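Histidine acid phosphatase (Bifidobacterium longum subsp. infantis, PDB 6RXD) probably removes phosphate groups from inositol polyphosphates such as phytate and from 2,3-bisphosphoglycerate, as a phytase of the histidine acid phosphatase family. Local coordinates at residues G35-A43 and D377-V386; R48-L59 and D307-M318. One frame throughout, in Å; residues are numbered along the deposited sequence.

Contact 1: G35-A43 and D377-V386; sequences GPIYTESMA and DFLNTIDARV
Tyr38 and Ile382 are the closest pair of CA atoms, 6.9 Å apart, where helix segment 377-386 runs at 143° to strand segment 35-43, nearer antiparallel than perpendicular. This is helix-on-sheet packing in the alpha/beta part of the histidine phosphatase fold. A classic beta bulge, with Ile37 and Tyr38 both opposite Val450, fits the fact that these two consecutive residues both aim at the helix. Ile37 CD1 meets Val386 CG2 at 3.8 Å. Tyr38, with CG anti to the backbone N (chi1 -176°), sends its ring along the helix surface, so that Thr381 O and Ile382 CA lie over one face. Its OH shares a 2.7 Å hydrogen bond with Thr381 OG1, in which either could donate, and also bonds Thr394 on strand 391-398. A phenylalanine here would keep the ring but would probably leave both threonine hydroxyls without their common partner.

At the helix's C-terminal end, Arg385 NE donates to Ile37 O over 2.9 Å, while a water links its NH2 to Pro36 O and its NH1 reaches Gly389 O. Toward the other end, the Glu40 carboxylate lies stacked over a face of the Phe378 ring, planes 17° apart, with CD 3.6 Å from Phe378 CD1. Met42 CB comes up at the ring's edge. Arg396 pairs with Glu40 OE1 and Asp377 OD2. Glu40 OE2 sits only 2.6 Å from Phe378 O, so this buried acid probably carries a proton, which would weaken its ionic pairing with Arg396.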
# COMPACT_ATOMS: atom_id res chain seq x y z
N GLY A 35 -29.61 -11.75 5.39
CA GLY A 35 -29.49 -11.10 4.10
C GLY A 35 -28.61 -9.87 4.20
O GLY A 35 -28.43 -9.32 5.29
N PRO A 36 -28.05 -9.42 3.07
CA PRO A 36 -27.06 -8.33 3.08
C PRO A 36 -27.68 -6.98 3.44
O PRO A 36 -28.76 -6.65 2.95
CB PRO A 36 -26.58 -8.30 1.62
CG PRO A 36 -27.74 -8.85 0.83
CD PRO A 36 -28.30 -9.94 1.71
N ILE A 37 -26.99 -6.20 4.29
CA ILE A 37 -27.43 -4.83 4.58
C ILE A 37 -26.35 -3.75 4.36
O ILE A 37 -26.67 -2.57 4.26
CB ILE A 37 -27.98 -4.67 6.00
CG1 ILE A 37 -26.93 -5.07 7.04
CG2 ILE A 37 -29.26 -5.49 6.19
CD1 ILE A 37 -27.23 -4.55 8.44
N TYR A 38 -25.08 -4.14 4.30
CA TYR A 38 -24.02 -3.15 4.21
C TYR A 38 -22.73 -3.78 3.73
O TYR A 38 -22.50 -4.97 3.96
CB TYR A 38 -23.81 -2.49 5.59
CG TYR A 38 -22.79 -1.37 5.61
CD1 TYR A 38 -23.08 -0.13 5.04
CD2 TYR A 38 -21.55 -1.54 6.22
CE1 TYR A 38 -22.14 0.90 5.05
CE2 TYR A 38 -20.62 -0.52 6.24
CZ TYR A 38 -20.91 0.69 5.66
OH TYR A 38 -19.95 1.69 5.69
N THR A 39 -21.90 -3.01 3.04
CA THR A 39 -20.53 -3.45 2.79
C THR A 39 -19.59 -2.26 2.86
O THR A 39 -20.02 -1.12 2.70
CB THR A 39 -20.40 -4.17 1.44
OG1 THR A 39 -19.10 -4.77 1.34
CG2 THR A 39 -20.62 -3.21 0.27
N GLU A 40 -18.30 -2.50 3.12
CA GLU A 40 -17.37 -1.37 3.18
C GLU A 40 -15.95 -1.82 2.93
O GLU A 40 -15.64 -3.00 3.00
CB GLU A 40 -17.46 -0.65 4.52
CG GLU A 40 -17.09 -1.53 5.70
CD GLU A 40 -17.09 -0.76 6.99
OE1 GLU A 40 -16.74 0.44 6.98
OE2 GLU A 40 -17.45 -1.36 8.02
N SER A 41 -15.09 -0.86 2.63
CA SER A 41 -13.73 -1.19 2.24
C SER A 41 -12.76 -0.09 2.58
O SER A 41 -13.14 1.07 2.77
CB SER A 41 -13.68 -1.41 0.73
OG SER A 41 -13.82 -0.17 0.06
N MET A 42 -11.48 -0.45 2.67
CA MET A 42 -10.43 0.55 2.54
C MET A 42 -9.36 -0.10 1.69
O MET A 42 -8.94 -1.23 1.96
CB MET A 42 -9.87 0.98 3.90
CG MET A 42 -8.83 2.11 3.82
SD MET A 42 -7.14 1.56 3.42
CE MET A 42 -6.70 0.67 4.92
N ALA A 43 -8.92 0.62 0.67
CA ALA A 43 -7.90 0.11 -0.25
C ALA A 43 -6.79 1.12 -0.41
O ALA A 43 -7.02 2.32 -0.49
CB ALA A 43 -8.53 -0.19 -1.62
N ASP A 377 -14.31 4.09 12.47
CA ASP A 377 -15.25 4.40 11.40
C ASP A 377 -15.79 3.14 10.72
O ASP A 377 -16.93 3.13 10.23
CB ASP A 377 -14.61 5.31 10.34
CG ASP A 377 -15.66 6.07 9.55
OD1 ASP A 377 -16.44 6.81 10.18
OD2 ASP A 377 -15.72 5.92 8.31
N PHE A 378 -14.97 2.09 10.67
CA PHE A 378 -15.42 0.81 10.12
C PHE A 378 -16.63 0.32 10.90
O PHE A 378 -17.59 -0.21 10.34
CB PHE A 378 -14.30 -0.24 10.13
CG PHE A 378 -13.68 -0.49 8.77
CD1 PHE A 378 -13.82 -1.72 8.14
CD2 PHE A 378 -12.97 0.52 8.13
CE1 PHE A 378 -13.25 -1.97 6.89
CE2 PHE A 378 -12.39 0.29 6.87
CZ PHE A 378 -12.53 -0.96 6.26
N LEU A 379 -16.61 0.53 12.21
CA LEU A 379 -17.72 0.08 13.05
C LEU A 379 -18.86 1.10 13.04
O LEU A 379 -20.03 0.74 12.98
CB LEU A 379 -17.23 -0.17 14.48
CG LEU A 379 -16.25 -1.35 14.59
CD1 LEU A 379 -15.48 -1.31 15.90
CD2 LEU A 379 -16.97 -2.69 14.42
N ASN A 380 -18.50 2.38 13.09
CA ASN A 380 -19.51 3.44 13.16
C ASN A 380 -20.41 3.51 11.92
O ASN A 380 -21.59 3.83 12.03
CB ASN A 380 -18.86 4.80 13.40
CG ASN A 380 -18.39 4.99 14.83
OD1 ASN A 380 -18.84 4.29 15.73
ND2 ASN A 380 -17.48 5.94 15.04
N THR A 381 -19.84 3.25 10.75
CA THR A 381 -20.65 3.29 9.53
C THR A 381 -21.58 2.09 9.44
O THR A 381 -22.64 2.17 8.81
CB THR A 381 -19.79 3.42 8.24
OG1 THR A 381 -18.91 2.30 8.13
CG2 THR A 381 -18.99 4.71 8.21
N ILE A 382 -21.20 0.97 10.07
CA ILE A 382 -22.12 -0.15 10.18
C ILE A 382 -23.29 0.27 11.06
O ILE A 382 -24.45 0.09 10.69
CB ILE A 382 -21.45 -1.41 10.76
CG1 ILE A 382 -20.39 -1.93 9.79
CG2 ILE A 382 -22.48 -2.51 11.01
CD1 ILE A 382 -19.50 -3.04 10.40
N ASP A 383 -22.99 0.85 12.23
CA ASP A 383 -24.05 1.33 13.12
C ASP A 383 -25.00 2.30 12.40
O ASP A 383 -26.22 2.21 12.56
CB ASP A 383 -23.47 2.01 14.36
CG ASP A 383 -22.88 1.04 15.35
OD1 ASP A 383 -23.29 -0.14 15.37
OD2 ASP A 383 -22.00 1.47 16.13
N ALA A 384 -24.45 3.23 11.62
CA ALA A 384 -25.29 4.21 10.92
C ALA A 384 -26.33 3.52 10.03
O ALA A 384 -27.48 3.95 9.95
CB ALA A 384 -24.44 5.16 10.09
N ARG A 385 -25.91 2.45 9.37
CA ARG A 385 -26.79 1.69 8.48
C ARG A 385 -27.80 0.86 9.27
O ARG A 385 -29.01 0.91 9.01
CB ARG A 385 -25.94 0.78 7.58
CG ARG A 385 -26.74 -0.18 6.69
CD ARG A 385 -27.79 0.53 5.83
NE ARG A 385 -28.47 -0.40 4.95
CZ ARG A 385 -29.58 -0.12 4.27
NH1 ARG A 385 -30.14 1.08 4.40
NH2 ARG A 385 -30.14 -1.04 3.49
N VAL A 386 -27.30 0.10 10.25
CA VAL A 386 -28.15 -0.71 11.12
C VAL A 386 -29.19 0.18 11.79
O VAL A 386 -30.36 -0.22 11.95
CB VAL A 386 -27.30 -1.43 12.19
CG1 VAL A 386 -28.19 -2.10 13.25
CG2 VAL A 386 -26.38 -2.46 11.52
O HOH W 1 -30.23 -4.07 2.64

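Contact 2: R48-L59 and D307-M318; sequences RGLSSYKYDALL and DLYNLYIIAADM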
# COMPACT_ATOMS: atom_id res chain seq x y z
N ARG A 48 2.01 2.71 -9.03
CA ARG A 48 2.43 4.02 -9.52
C ARG A 48 3.79 3.90 -10.17
O ARG A 48 4.48 2.91 -9.97
CB ARG A 48 2.58 4.99 -8.34
CG ARG A 48 1.33 5.30 -7.56
CD ARG A 48 1.68 6.14 -6.33
NE ARG A 48 2.34 7.40 -6.69
CZ ARG A 48 2.17 8.55 -6.04
NH1 ARG A 48 2.81 9.64 -6.44
NH2 ARG A 48 1.35 8.61 -4.99
N GLY A 49 4.18 4.90 -10.94
CA GLY A 49 5.52 4.92 -11.50
C GLY A 49 6.54 5.43 -10.49
O GLY A 49 6.24 5.56 -9.30
N LEU A 50 7.75 5.71 -10.96
CA LEU A 50 8.76 6.32 -10.10
C LEU A 50 8.24 7.67 -9.60
O LEU A 50 7.54 8.37 -10.33
CB LEU A 50 10.06 6.53 -10.88
CG LEU A 50 10.76 5.23 -11.29
CD1 LEU A 50 11.93 5.53 -12.25
CD2 LEU A 50 11.25 4.47 -10.05
N SER A 51 8.59 8.03 -8.37
CA SER A 51 8.07 9.26 -7.78
C SER A 51 8.71 10.49 -8.42
O SER A 51 8.08 11.55 -8.50
CB SER A 51 8.32 9.28 -6.27
OG SER A 51 9.70 9.21 -5.98
N SER A 52 9.95 10.35 -8.88
CA SER A 52 10.66 11.43 -9.54
C SER A 52 11.83 10.89 -10.34
O SER A 52 12.15 9.70 -10.26
CB SER A 52 11.16 12.45 -8.52
OG SER A 52 12.12 11.86 -7.67
N TYR A 53 12.45 11.76 -11.13
CA TYR A 53 13.65 11.42 -11.89
C TYR A 53 14.80 11.38 -10.90
O TYR A 53 15.40 12.41 -10.56
CB TYR A 53 13.87 12.47 -13.00
CG TYR A 53 15.02 12.20 -13.94
CD1 TYR A 53 15.16 10.97 -14.58
CD2 TYR A 53 15.96 13.18 -14.21
CE1 TYR A 53 16.24 10.73 -15.45
CE2 TYR A 53 17.01 12.96 -15.08
CZ TYR A 53 17.15 11.74 -15.70
OH TYR A 53 18.22 11.53 -16.56
N LYS A 54 15.11 10.17 -10.43
CA LYS A 54 15.99 10.02 -9.28
C LYS A 54 16.79 8.73 -9.34
O LYS A 54 17.99 8.76 -9.63
CB LYS A 54 15.18 10.10 -7.98
CG LYS A 54 16.02 9.97 -6.71
CD LYS A 54 15.17 10.07 -5.44
CE LYS A 54 14.20 8.90 -5.31
NZ LYS A 54 13.46 8.96 -4.01
N TYR A 55 16.14 7.60 -9.07
CA TYR A 55 16.83 6.30 -9.12
C TYR A 55 17.31 6.03 -10.54
O TYR A 55 18.43 5.56 -10.76
CB TYR A 55 15.89 5.18 -8.69
CG TYR A 55 15.49 5.22 -7.22
CD1 TYR A 55 16.42 5.49 -6.23
CD2 TYR A 55 14.16 5.01 -6.84
CE1 TYR A 55 16.05 5.53 -4.89
CE2 TYR A 55 13.78 5.05 -5.51
CZ TYR A 55 14.73 5.31 -4.54
OH TYR A 55 14.35 5.34 -3.21
N ASP A 56 16.44 6.32 -11.51
CA ASP A 56 16.80 6.18 -12.91
C ASP A 56 17.82 7.23 -13.35
O ASP A 56 18.72 6.94 -14.15
CB ASP A 56 15.55 6.19 -13.82
CG ASP A 56 14.65 7.41 -13.60
OD1 ASP A 56 13.88 7.74 -14.54
OD2 ASP A 56 14.65 8.02 -12.52
N ALA A 57 17.70 8.44 -12.81
CA ALA A 57 18.65 9.50 -13.12
C ALA A 57 20.05 9.13 -12.63
O ALA A 57 21.03 9.18 -13.38
CB ALA A 57 18.21 10.81 -12.48
N LEU A 58 20.14 8.77 -11.35
CA LEU A 58 21.44 8.53 -10.74
C LEU A 58 22.16 7.36 -11.38
O LEU A 58 23.38 7.40 -11.58
CB LEU A 58 21.30 8.31 -9.23
CG LEU A 58 21.01 9.56 -8.40
CD1 LEU A 58 20.57 9.19 -7.00
CD2 LEU A 58 22.24 10.44 -8.35
N LEU A 59 21.41 6.30 -11.71
CA LEU A 59 22.04 5.15 -12.33
C LEU A 59 22.50 5.45 -13.75
O LEU A 59 23.50 4.90 -14.20
CB LEU A 59 21.14 3.92 -12.26
CG LEU A 59 21.03 3.28 -10.86
CD1 LEU A 59 19.99 2.19 -10.91
CD2 LEU A 59 22.38 2.70 -10.41
N ASP A 307 19.34 1.40 -5.44
CA ASP A 307 18.68 2.12 -6.52
C ASP A 307 18.26 1.17 -7.64
O ASP A 307 17.15 1.30 -8.18
CB ASP A 307 19.57 3.25 -7.07
CG ASP A 307 19.74 4.38 -6.08
OD1 ASP A 307 19.13 4.31 -5.00
OD2 ASP A 307 20.49 5.33 -6.39
N LEU A 308 19.13 0.22 -7.97
CA LEU A 308 18.83 -0.76 -9.01
C LEU A 308 17.67 -1.65 -8.57
O LEU A 308 16.77 -1.96 -9.36
CB LEU A 308 20.06 -1.62 -9.36
CG LEU A 308 19.92 -2.58 -10.54
CD1 LEU A 308 19.50 -1.79 -11.77
CD2 LEU A 308 21.25 -3.28 -10.80
N TYR A 309 17.68 -2.05 -7.30
CA TYR A 309 16.56 -2.82 -6.75
C TYR A 309 15.27 -2.02 -6.82
O TYR A 309 14.21 -2.56 -7.15
CB TYR A 309 16.86 -3.26 -5.32
CG TYR A 309 15.68 -3.95 -4.66
CD1 TYR A 309 15.31 -5.24 -5.02
CD2 TYR A 309 14.94 -3.30 -3.68
CE1 TYR A 309 14.21 -5.86 -4.41
CE2 TYR A 309 13.86 -3.91 -3.08
CZ TYR A 309 13.50 -5.18 -3.45
OH TYR A 309 12.42 -5.77 -2.84
N ASN A 310 15.33 -0.72 -6.52
CA ASN A 310 14.12 0.10 -6.61
C ASN A 310 13.57 0.16 -8.04
O ASN A 310 12.35 0.25 -8.24
CB ASN A 310 14.35 1.51 -6.05
CG ASN A 310 14.06 1.58 -4.55
OD1 ASN A 310 12.90 1.66 -4.14
ND2 ASN A 310 15.10 1.51 -3.74
N LEU A 311 14.45 0.12 -9.03
CA LEU A 311 13.97 0.12 -10.41
C LEU A 311 13.34 -1.22 -10.75
O LEU A 311 12.33 -1.28 -11.44
CB LEU A 311 15.10 0.47 -11.40
CG LEU A 311 15.66 1.89 -11.28
CD1 LEU A 311 16.66 2.11 -12.41
CD2 LEU A 311 14.56 2.94 -11.34
N TYR A 312 13.94 -2.30 -10.26
CA TYR A 312 13.39 -3.65 -10.45
C TYR A 312 11.98 -3.78 -9.90
O TYR A 312 11.08 -4.34 -10.57
CB TYR A 312 14.34 -4.66 -9.79
CG TYR A 312 13.78 -6.03 -9.52
CD1 TYR A 312 13.51 -6.93 -10.55
CD2 TYR A 312 13.57 -6.45 -8.21
CE1 TYR A 312 13.02 -8.19 -10.28
CE2 TYR A 312 13.09 -7.72 -7.93
CZ TYR A 312 12.81 -8.58 -8.98
OH TYR A 312 12.33 -9.85 -8.72
N ILE A 313 11.75 -3.26 -8.70
CA ILE A 313 10.42 -3.42 -8.13
C ILE A 313 9.40 -2.49 -8.77
O ILE A 313 8.24 -2.86 -8.94
CB ILE A 313 10.43 -3.34 -6.60
CG1 ILE A 313 10.79 -1.93 -6.13
CG2 ILE A 313 11.40 -4.38 -6.03
CD1 ILE A 313 10.89 -1.80 -4.60
N ILE A 314 9.81 -1.27 -9.13
CA ILE A 314 8.88 -0.37 -9.81
C ILE A 314 8.58 -0.87 -11.23
O ILE A 314 7.48 -0.68 -11.74
CB ILE A 314 9.39 1.09 -9.80
CG1 ILE A 314 9.36 1.65 -8.38
CG2 ILE A 314 8.52 2.00 -10.66
CD1 ILE A 314 7.95 1.87 -7.82
N ALA A 315 9.56 -1.51 -11.85
CA ALA A 315 9.37 -2.09 -13.19
C ALA A 315 8.21 -3.08 -13.18
O ALA A 315 7.44 -3.14 -14.14
CB ALA A 315 10.62 -2.77 -13.66
N ALA A 316 8.08 -3.85 -12.11
CA ALA A 316 6.96 -4.79 -12.00
C ALA A 316 5.63 -4.06 -11.99
O ALA A 316 4.63 -4.54 -12.53
CB ALA A 316 7.10 -5.66 -10.76
N ASP A 317 5.61 -2.90 -11.33
CA ASP A 317 4.40 -2.08 -11.24
C ASP A 317 4.11 -1.40 -12.55
O ASP A 317 2.97 -1.01 -12.82
CB ASP A 317 4.57 -1.03 -10.14
CG ASP A 317 4.63 -1.63 -8.76
OD1 ASP A 317 4.82 -0.87 -7.79
OD2 ASP A 317 4.47 -2.87 -8.65
N MET A 318 5.15 -1.27 -13.38
CA MET A 318 5.02 -0.61 -14.68
C MET A 318 4.95 -1.63 -15.81
O MET A 318 5.35 -1.35 -16.95
CB MET A 318 6.16 0.37 -14.92
CG MET A 318 6.26 1.44 -13.83
SD MET A 318 7.38 2.78 -14.28
CE MET A 318 6.41 3.63 -15.53
O HOH W 2 4.38 1.79 -7.56
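Tyr55 lies against Asp307, Asn310 and Leu311 where the loop following the family's RHG signature turns into helix 55-69. The motif is a helix start packed on a second helix: segments 55-59 and 307-317 meet at 134° between their directions, and Lys54 is the N-cap. Asp56 OD2 accepts a hydrogen bond from Lys54 N, which anchors the N-cap residue to a side chain of the first turn; OD1 is hydrogen-bonded to the hydroxyls of Thr89 and Tyr97.

Tyr55 buries the most surface. Its CG is anti to the carbonyl carbon (chi1 -67°), which sets the ring beside helix 301-317. Asn310 CB comes over one face in a CH-pi contact, 3.8 Å from the ring centroid. The Asn310 amide continues the cover, stacked within 15° of the ring plane, and its ND2 is held by Met306 O. Lys54 CE closes the opposite face, so the phenol is sandwiched.

Asp307 comes next. Its OD1 approaches the same ring obliquely, 3.2 Å from Tyr55 CD1, while OD2 points toward the methyl CD1 of Leu58. Carbon-hydrogen groups are thus what this carboxylate meets across the contact.

Leu311 works as a fork. CD2 touches Tyr55 CB at 3.7 Å and also the Leu50 side chain; its side chain slides past that of Leu59 in the opposite direction, the two CD1 atoms 3.7 Å apart. Leu85 of helix 75-95 backs both Leu59 and Leu311. Farther along, Leu50 CD2 packs on Ile314 CG2 at 3.7 Å, and Met318 SD leans on Gly49 CA. The Met318 side chain comes within about 7 Å of that of the zinc ligand His326. At this end a water accepts from Arg48 N at 2.9 Å and donates to Asp317 OD1 at 2.7 Å.

Contact 1 and contact 2 share no helix or strand, yet the chain joins them directly: strand 34-44 is followed by helix 55-69, and contact 2 is nested within the loop that contact 1 closes. Their centres lie about 38 Å apart, on opposite sides of the chain's centre, and their nearest atoms about 11 Å apart. Contact 1, partly buried, fastens a helix to the mixed sheet with hydroxyl, guanidinium and carboxylate groups. Contact 2 is more deeply buried and joins helices and a loop chiefly through leucines, a tyrosine and aliphatic carbons; it is bridged by a water, whereas contact 1 adds direct hydrogen bonds to its own bridging water.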